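Local coordinates for protein methanogen homoaconitase large subunit (Methanocaldococcus jannaschii, PDB 4KP2) that forms the large, iron-sulfur-cluster-binding subunit of a hydro-lyase that interconverts (R)-homocitrate and homoisocitrate by way of cis-homoaconitate, at residues M22-G34 with E269-Y281. Residues are numbered along the deposited sequence; the frame is centred on the assembly and turned at random.
Sequences MTLVEKILSKKVG and ERITVNRDEANYY
K27 reaches from helix 24-33 to the backbone of 269-281, and its NZ donates to T272 O at 2.8 Å. NZ lies nearly in line with the carbonyl bond, the C=O...N angle being 163°. Beyond CG the lysine is fully extended, and its stem runs alongside I271 in the opposite sense. CB of K27 lies 3.6 Å from CG2 of I271. An alanine in place of K27 would keep the CB contact but would probably leave T272 O without its ammonium donor and I271 CG2 without the lysine stem beside it.

I271 fills the middle of the contact with both of its branches. CG2 also meets L24 CD1 at 3.8 Å. CD1 comes from CG1, which stands anti to the carbonyl carbon (chi1 -62°), and ends over the helix backbone, 3.9 Å from I28 CA. V273 follows two residues on and rests CG2 against CB of L24, the two side chains crossing at about a right angle. T272, between them, points away from the helix. At the far end K31 is bent at its last two torsions and forms a salt bridge with E269, NZ to OE1 at 3.3 Å, in which the hydrogen bond is weak.

At the start of the helix, A278 CB sits 3.4 Å from M22 O, and T23 CG2 approaches the Y280 ring obliquely. A water accepts from M22 N. T23 OG1 takes the N-H of E26, while E26 OE1 receives a weak bond from T23 N. Farther out, V273 N donates to E243, and Y280 OH is hydrogen-bonded to E211.

The arrangement is an N-terminal helix opened by a capping box, with the irregular segment between helix 260-267 and strand 282-286 laid along its side, away from the predicted cluster cysteines.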
ATOM      1  N   MET A  22      22.490 -38.097  18.061  1.00 68.38           N
ATOM      2  CA  MET A  22      21.273 -37.904  17.286  1.00 58.78           C
ATOM      3  C   MET A  22      20.894 -36.428  17.255  1.00 58.03           C
ATOM      4  O   MET A  22      20.549 -35.844  18.283  1.00 60.34           O
ATOM      5  CB  MET A  22      20.132 -38.734  17.873  1.00 60.49           C
ATOM      6  CG  MET A  22      18.985 -38.984  16.912  1.00 60.14           C
ATOM      7  SD  MET A  22      17.748 -40.092  17.611  1.00 69.95           S
ATOM      8  CE  MET A  22      16.678 -40.334  16.197  1.00 59.48           C
ATOM      9  N   THR A  23      20.964 -35.831  16.070  1.00 57.98           N
ATOM     10  CA  THR A  23      20.670 -34.414  15.903  1.00 50.10           C
ATOM     11  C   THR A  23      19.191 -34.124  16.119  1.00 50.10           C
ATOM     12  O   THR A  23      18.375 -35.042  16.221  1.00 53.65           O
ATOM     13  CB  THR A  23      21.084 -33.915  14.508  1.00 50.99           C
ATOM     14  OG1 THR A  23      20.287 -34.566  13.510  1.00 45.58           O
ATOM     15  CG2 THR A  23      22.554 -34.214  14.251  1.00 48.71           C
ATOM     16  N   LEU A  24      18.854 -32.841  16.190  1.00 50.25           N
ATOM     17  CA  LEU A  24      17.474 -32.420  16.392  1.00 52.62           C
ATOM     18  C   LEU A  24      16.602 -32.838  15.216  1.00 52.39           C
ATOM     19  O   LEU A  24      15.501 -33.354  15.403  1.00 48.79           O
ATOM     20  CB  LEU A  24      17.402 -30.906  16.592  1.00 54.09           C
ATOM     21  CG  LEU A  24      16.014 -30.318  16.851  1.00 45.04           C
ATOM     22  CD1 LEU A  24      15.356 -31.006  18.035  1.00 45.13           C
ATOM     23  CD2 LEU A  24      16.118 -28.824  17.090  1.00 43.88           C
ATOM     24  N   VAL A  25      17.103 -32.614  14.006  1.00 53.97           N
ATOM     25  CA  VAL A  25      16.397 -33.001  12.791  1.00 51.03           C
ATOM     26  C   VAL A  25      16.134 -34.505  12.763  1.00 54.20           C
ATOM     27  O   VAL A  25      15.026 -34.943  12.450  1.00 51.42           O
ATOM     28  CB  VAL A  25      17.182 -32.586  11.532  1.00 49.09           C
ATOM     29  CG1 VAL A  25      16.612 -33.260  10.294  1.00 52.79           C
ATOM     30  CG2 VAL A  25      17.170 -31.073  11.379  1.00 52.18           C
ATOM     31  N   GLU A  26      17.153 -35.287  13.104  1.00 47.49           N
ATOM     32  CA  GLU A  26      17.023 -36.739  13.147  1.00 48.59           C
ATOM     33  C   GLU A  26      15.975 -37.183  14.163  1.00 50.38           C
ATOM     34  O   GLU A  26      15.249 -38.147  13.931  1.00 51.86           O
ATOM     35  CB  GLU A  26      18.370 -37.394  13.462  1.00 57.15           C
ATOM     36  CG  GLU A  26      19.347 -37.390  12.301  1.00 60.08           C
ATOM     37  CD  GLU A  26      20.673 -38.031  12.657  1.00 54.82           C
ATOM     38  OE1 GLU A  26      20.903 -38.293  13.856  1.00 56.19           O
ATOM     39  OE2 GLU A  26      21.482 -38.275  11.738  1.00 49.23           O
ATOM     40  N   LYS A  27      15.900 -36.475  15.285  1.00 50.92           N
ATOM     41  CA  LYS A  27      14.921 -36.796  16.317  1.00 48.40           C
ATOM     42  C   LYS A  27      13.507 -36.406  15.903  1.00 48.50           C
ATOM     43  O   LYS A  27      12.545 -37.104  16.221  1.00 50.52           O
ATOM     44  CB  LYS A  27      15.284 -36.125  17.642  1.00 47.19           C
ATOM     45  CG  LYS A  27      16.422 -36.798  18.385  1.00 54.20           C
ATOM     46  CD  LYS A  27      16.520 -36.289  19.812  1.00 54.50           C
ATOM     47  CE  LYS A  27      17.537 -37.089  20.608  1.00 63.61           C
ATOM     48  NZ  LYS A  27      17.565 -36.684  22.038  1.00 69.94           N
ATOM     49  N   ILE A  28      13.387 -35.289  15.194  1.00 46.44           N
ATOM     50  CA  ILE A  28      12.088 -34.816  14.725  1.00 51.12           C
ATOM     51  C   ILE A  28      11.512 -35.756  13.669  1.00 49.13           C
ATOM     52  O   ILE A  28      10.333 -36.112  13.716  1.00 50.64           O
ATOM     53  CB  ILE A  28      12.179 -33.389  14.150  1.00 44.91           C
ATOM     54  CG1 ILE A  28      12.525 -32.388  15.253  1.00 53.01           C
ATOM     55  CG2 ILE A  28      10.871 -32.991  13.491  1.00 51.45           C
ATOM     56  CD1 ILE A  28      12.798 -30.988  14.743  1.00 46.45           C
ATOM     57  N   LEU A  29      12.354 -36.162  12.725  1.00 45.00           N
ATOM     58  CA  LEU A  29      11.919 -37.016  11.626  1.00 48.87           C
ATOM     59  C   LEU A  29      11.635 -38.446  12.078  1.00 51.94           C
ATOM     60  O   LEU A  29      10.753 -39.110  11.535  1.00 47.54           O
ATOM     61  CB  LEU A  29      12.960 -37.013  10.505  1.00 48.16           C
ATOM     62  CG  LEU A  29      13.196 -35.669   9.812  1.00 47.66           C
ATOM     63  CD1 LEU A  29      14.253 -35.807   8.732  1.00 50.21           C
ATOM     64  CD2 LEU A  29      11.898 -35.141   9.228  1.00 47.79           C
ATOM     65  N   SER A  30      12.383 -38.914  13.073  1.00 47.81           N
ATOM     66  CA  SER A  30      12.217 -40.278  13.568  1.00 53.31           C
ATOM     67  C   SER A  30      10.878 -40.477  14.269  1.00 56.53           C
ATOM     68  O   SER A  30      10.186 -41.467  14.031  1.00 55.94           O
ATOM     69  CB  SER A  30      13.365 -40.658  14.504  1.00 49.97           C
ATOM     70  OG  SER A  30      14.588 -40.734  13.793  1.00 51.77           O
ATOM     71  N   LYS A  31      10.520 -39.534  15.136  1.00 51.21           N
ATOM     72  CA  LYS A  31       9.242 -39.585  15.835  1.00 50.33           C
ATOM     73  C   LYS A  31       8.091 -39.453  14.845  1.00 53.20           C
ATOM     74  O   LYS A  31       7.044 -40.085  15.000  1.00 47.85           O
ATOM     75  CB  LYS A  31       9.163 -38.479  16.890  1.00 47.99           C
ATOM     76  CG  LYS A  31       7.763 -38.238  17.433  1.00 45.69           C
ATOM     77  CD  LYS A  31       7.768 -37.239  18.578  1.00 50.36           C
ATOM     78  CE  LYS A  31       8.328 -37.863  19.845  1.00 63.76           C
ATOM     79  NZ  LYS A  31       7.492 -39.010  20.301  1.00 61.97           N
ATOM     80  N   LYS A  32       8.300 -38.635  13.819  1.00 52.08           N
ATOM     81  CA  LYS A  32       7.274 -38.391  12.817  1.00 52.22           C
ATOM     82  C   LYS A  32       7.048 -39.610  11.921  1.00 54.13           C
ATOM     83  O   LYS A  32       5.940 -39.830  11.430  1.00 65.43           O
ATOM     84  CB  LYS A  32       7.637 -37.168  11.970  1.00 45.18           C
ATOM     85  CG  LYS A  32       6.545 -36.743  11.005  1.00 50.31           C
ATOM     86  CD  LYS A  32       5.225 -36.567  11.736  1.00 53.38           C
ATOM     87  CE  LYS A  32       4.067 -36.443  10.766  1.00 42.82           C
ATOM     88  NZ  LYS A  32       2.764 -36.341  11.477  1.00 48.32           N
ATOM     89  N   VAL A  33       8.094 -40.404  11.716  1.00 50.19           N
ATOM     90  CA  VAL A  33       7.999 -41.554  10.822  1.00 54.87           C
ATOM     91  C   VAL A  33       7.745 -42.862  11.578  1.00 55.39           C
ATOM     92  O   VAL A  33       7.186 -43.809  11.024  1.00 58.96           O
ATOM     93  CB  VAL A  33       9.246 -41.678   9.910  1.00 58.17           C
ATOM     94  CG1 VAL A  33      10.423 -42.271  10.672  1.00 60.45           C
ATOM     95  CG2 VAL A  33       8.926 -42.514   8.677  1.00 56.96           C
ATOM     96  N   GLY A  34       8.145 -42.911  12.846  1.00 53.04           N
ATOM     97  CA  GLY A  34       7.872 -44.068  13.679  1.00 56.21           C
ATOM     98  C   GLY A  34       9.074 -44.943  13.984  1.00 56.74           C
ATOM     99  O   GLY A  34       8.983 -45.862  14.797  1.00 57.46           O
ATOM    100  N   GLU A 269       5.565 -34.214  24.367  1.00 56.08           N
ATOM    101  CA  GLU A 269       6.162 -34.584  23.093  1.00 55.17           C
ATOM    102  C   GLU A 269       7.372 -33.703  22.805  1.00 56.16           C
ATOM    103  O   GLU A 269       7.827 -33.613  21.664  1.00 57.21           O
ATOM    104  CB  GLU A 269       5.138 -34.456  21.966  1.00 51.31           C
ATOM    105  CG  GLU A 269       3.858 -35.246  22.196  1.00 55.01           C
ATOM    106  CD  GLU A 269       4.085 -36.746  22.208  1.00 64.69           C
ATOM    107  OE1 GLU A 269       5.070 -37.209  21.594  1.00 68.67           O
ATOM    108  OE2 GLU A 269       3.276 -37.464  22.833  1.00 68.32           O
ATOM    109  N   ARG A 270       7.886 -33.056  23.846  1.00 55.02           N
ATOM    110  CA  ARG A 270       9.039 -32.173  23.711  1.00 55.79           C
ATOM    111  C   ARG A 270      10.292 -32.949  23.320  1.00 57.93           C
ATOM    112  O   ARG A 270      10.582 -34.006  23.880  1.00 67.25           O
ATOM    113  CB  ARG A 270       9.279 -31.404  25.013  1.00 58.07           C
ATOM    114  CG  ARG A 270      10.502 -30.498  24.988  1.00 61.86           C
ATOM    115  CD  ARG A 270      10.626 -29.695  26.273  1.00 65.87           C
ATOM    116  NE  ARG A 270      11.838 -28.880  26.295  1.00 63.99           N
ATOM    117  CZ  ARG A 270      12.153 -28.032  27.268  1.00 66.28           C
ATOM    118  NH1 ARG A 270      11.340 -27.878  28.307  1.00 66.49           N
ATOM    119  NH2 ARG A 270      13.279 -27.336  27.202  1.00 63.71           N
ATOM    120  N   ILE A 271      11.030 -32.414  22.352  1.00 54.57           N
ATOM    121  CA  ILE A 271      12.253 -33.051  21.878  1.00 59.13           C
ATOM    122  C   ILE A 271      13.490 -32.239  22.250  1.00 58.45           C
ATOM    123  O   ILE A 271      13.639 -31.089  21.838  1.00 62.51           O
ATOM    124  CB  ILE A 271      12.219 -33.265  20.356  1.00 51.72           C
ATOM    125  CG1 ILE A 271      11.074 -34.208  19.979  1.00 50.02           C
ATOM    126  CG2 ILE A 271      13.549 -33.819  19.869  1.00 52.49           C
ATOM    127  CD1 ILE A 271      11.013 -34.538  18.505  1.00 47.53           C
ATOM    128  N   THR A 272      14.377 -32.849  23.029  1.00 58.57           N
ATOM    129  CA  THR A 272      15.582 -32.179  23.500  1.00 65.28           C
ATOM    130  C   THR A 272      16.827 -32.867  22.945  1.00 71.40           C
ATOM    131  O   THR A 272      16.800 -34.060  22.644  1.00 72.11           O
ATOM    132  CB  THR A 272      15.644 -32.181  25.038  1.00 67.81           C
ATOM    133  OG1 THR A 272      14.335 -31.948  25.571  1.00 70.35           O
ATOM    134  CG2 THR A 272      16.595 -31.106  25.546  1.00 68.32           C
ATOM    135  N   VAL A 273      17.913 -32.113  22.813  1.00 70.79           N
ATOM    136  CA  VAL A 273      19.168 -32.647  22.293  1.00 72.94           C
ATOM    137  C   VAL A 273      20.299 -32.515  23.309  1.00 78.35           C
ATOM    138  O   VAL A 273      20.542 -31.435  23.845  1.00 80.17           O
ATOM    139  CB  VAL A 273      19.585 -31.930  20.995  1.00 71.19           C
ATOM    140  CG1 VAL A 273      20.989 -32.345  20.577  1.00 70.80           C
ATOM    141  CG2 VAL A 273      18.585 -32.212  19.888  1.00 70.13           C
ATOM    142  N   ASN A 274      20.987 -33.623  23.568  1.00 78.30           N
ATOM    143  CA  ASN A 274      22.132 -33.626  24.468  1.00 82.01           C
ATOM    144  C   ASN A 274      23.435 -33.434  23.697  1.00 85.64           C
ATOM    145  O   ASN A 274      23.625 -34.006  22.621  1.00 81.48           O
ATOM    146  CB  ASN A 274      22.171 -34.934  25.262  1.00 76.77           C
ATOM    147  CG  ASN A 274      23.059 -34.854  26.494  1.00 82.58           C
ATOM    148  OD1 ASN A 274      24.044 -34.116  26.527  1.00 77.02           O
ATOM    149  ND2 ASN A 274      22.713 -35.629  27.516  1.00 77.59           N
ATOM    150  N   ARG A 275      24.332 -32.625  24.249  1.00 84.53           N
ATOM    151  CA  ARG A 275      25.642 -32.429  23.639  1.00 86.07           C
ATOM    152  C   ARG A 275      26.486 -33.719  23.608  1.00 86.32           C
ATOM    153  O   ARG A 275      26.416 -34.549  24.514  1.00 81.39           O
ATOM    154  CB  ARG A 275      26.383 -31.281  24.337  1.00 82.44           C
ATOM    155  CG  ARG A 275      25.686 -29.937  24.172  1.00 80.42           C
ATOM    156  CD  ARG A 275      25.597 -29.583  22.690  1.00 79.78           C
ATOM    157  NE  ARG A 275      26.924 -29.373  22.099  1.00 78.23           N
ATOM    158  CZ  ARG A 275      27.136 -29.062  20.821  1.00 73.80           C
ATOM    159  NH1 ARG A 275      28.369 -28.894  20.357  1.00 74.10           N
ATOM    160  NH2 ARG A 275      26.107 -28.935  19.998  1.00 68.98           N
ATOM    161  N   ASP A 276      27.261 -33.873  22.536  1.00 90.04           N
ATOM    162  CA  ASP A 276      28.151 -35.019  22.317  1.00 88.50           C
ATOM    163  C   ASP A 276      27.444 -36.351  22.107  1.00 89.93           C
ATOM    164  O   ASP A 276      28.064 -37.323  21.649  1.00 87.75           O
ATOM    165  CB  ASP A 276      29.177 -35.142  23.443  1.00 94.04           C
ATOM    166  CG  ASP A 276      30.168 -33.995  23.453  1.00 92.04           C
ATOM    167  OD1 ASP A 276      30.552 -33.531  22.354  1.00 80.76           O
ATOM    168  OD2 ASP A 276      30.559 -33.556  24.559  1.00 92.92           O
ATOM    169  N   GLU A 277      26.164 -36.398  22.465  1.00 87.60           N
ATOM    170  CA  GLU A 277      25.320 -37.528  22.118  1.00 85.65           C
ATOM    171  C   GLU A 277      24.718 -37.261  20.740  1.00 90.52           C
ATOM    172  O   GLU A 277      23.991 -38.088  20.192  1.00 86.72           O
ATOM    173  CB  GLU A 277      24.220 -37.739  23.161  1.00 82.64           C
ATOM    174  CG  GLU A 277      24.618 -38.582  24.366  1.00 86.52           C
ATOM    175  CD  GLU A 277      23.546 -38.585  25.441  1.00 87.16           C
ATOM    176  OE1 GLU A 277      22.390 -38.237  25.126  1.00 79.55           O
ATOM    177  OE2 GLU A 277      23.860 -38.926  26.601  1.00 81.93           O
ATOM    178  N   ALA A 278      25.033 -36.093  20.189  1.00 84.04           N
ATOM    179  CA  ALA A 278      24.659 -35.758  18.825  1.00 72.97           C
ATOM    180  C   ALA A 278      25.890 -35.407  18.007  1.00 76.99           C
ATOM    181  O   ALA A 278      26.524 -34.382  18.241  1.00 74.72           O
ATOM    182  CB  ALA A 278      23.656 -34.611  18.805  1.00 66.49           C
ATOM    183  N   ASN A 279      26.214 -36.261  17.041  1.00 78.64           N
ATOM    184  CA  ASN A 279      27.348 -36.030  16.148  1.00 75.94           C
ATOM    185  C   ASN A 279      26.968 -35.232  14.903  1.00 69.27           C
ATOM    186  O   ASN A 279      26.221 -35.711  14.044  1.00 71.53           O
ATOM    187  CB  ASN A 279      27.998 -37.358  15.748  1.00 75.67           C
ATOM    188  CG  ASN A 279      29.303 -37.166  15.002  1.00 78.20           C
ATOM    189  OD1 ASN A 279      29.948 -36.124  15.110  1.00 75.03           O
ATOM    190  ND2 ASN A 279      29.699 -38.179  14.237  1.00 83.19           N
ATOM    191  N   TYR A 280      27.493 -34.016  14.814  1.00 59.76           N
ATOM    192  CA  TYR A 280      27.180 -33.128  13.707  1.00 61.93           C
ATOM    193  C   TYR A 280      28.238 -33.234  12.614  1.00 60.32           C
ATOM    194  O   TYR A 280      29.357 -33.688  12.862  1.00 67.14           O
ATOM    195  CB  TYR A 280      27.091 -31.686  14.206  1.00 54.13           C
ATOM    196  CG  TYR A 280      26.152 -31.495  15.377  1.00 52.65           C
ATOM    197  CD1 TYR A 280      24.786 -31.327  15.181  1.00 53.35           C
ATOM    198  CD2 TYR A 280      26.630 -31.483  16.680  1.00 51.21           C
ATOM    199  CE1 TYR A 280      23.925 -31.153  16.249  1.00 47.47           C
ATOM    200  CE2 TYR A 280      25.776 -31.310  17.754  1.00 49.66           C
ATOM    201  CZ  TYR A 280      24.425 -31.145  17.533  1.00 52.89           C
ATOM    202  OH  TYR A 280      23.571 -30.972  18.598  1.00 63.46           O
ATOM    203  N   TYR A 281      27.873 -32.821  11.405  1.00 52.46           N
ATOM    204  CA  TYR A 281      28.819 -32.775  10.301  1.00 58.48           C
ATOM    205  C   TYR A 281      29.919 -31.775  10.631  1.00 56.53           C
ATOM    206  O   TYR A 281      31.097 -32.010  10.349  1.00 63.49           O
ATOM    207  CB  TYR A 281      28.109 -32.374   9.008  1.00 54.87           C
ATOM    208  CG  TYR A 281      29.019 -32.304   7.801  1.00 53.70           C
ATOM    209  CD1 TYR A 281      29.354 -33.452   7.096  1.00 56.12           C
ATOM    210  CD2 TYR A 281      29.540 -31.092   7.365  1.00 56.38           C
ATOM    211  CE1 TYR A 281      30.183 -33.395   5.993  1.00 56.44           C
ATOM    212  CE2 TYR A 281      30.370 -31.026   6.265  1.00 57.49           C
ATOM    213  CZ  TYR A 281      30.688 -32.179   5.582  1.00 59.25           C
ATOM    214  OH  TYR A 281      31.515 -32.114   4.484  1.00 59.77           O
TER
HETATM  215  O   HOH W   1      24.355 -37.506  15.951  1.00 56.97           O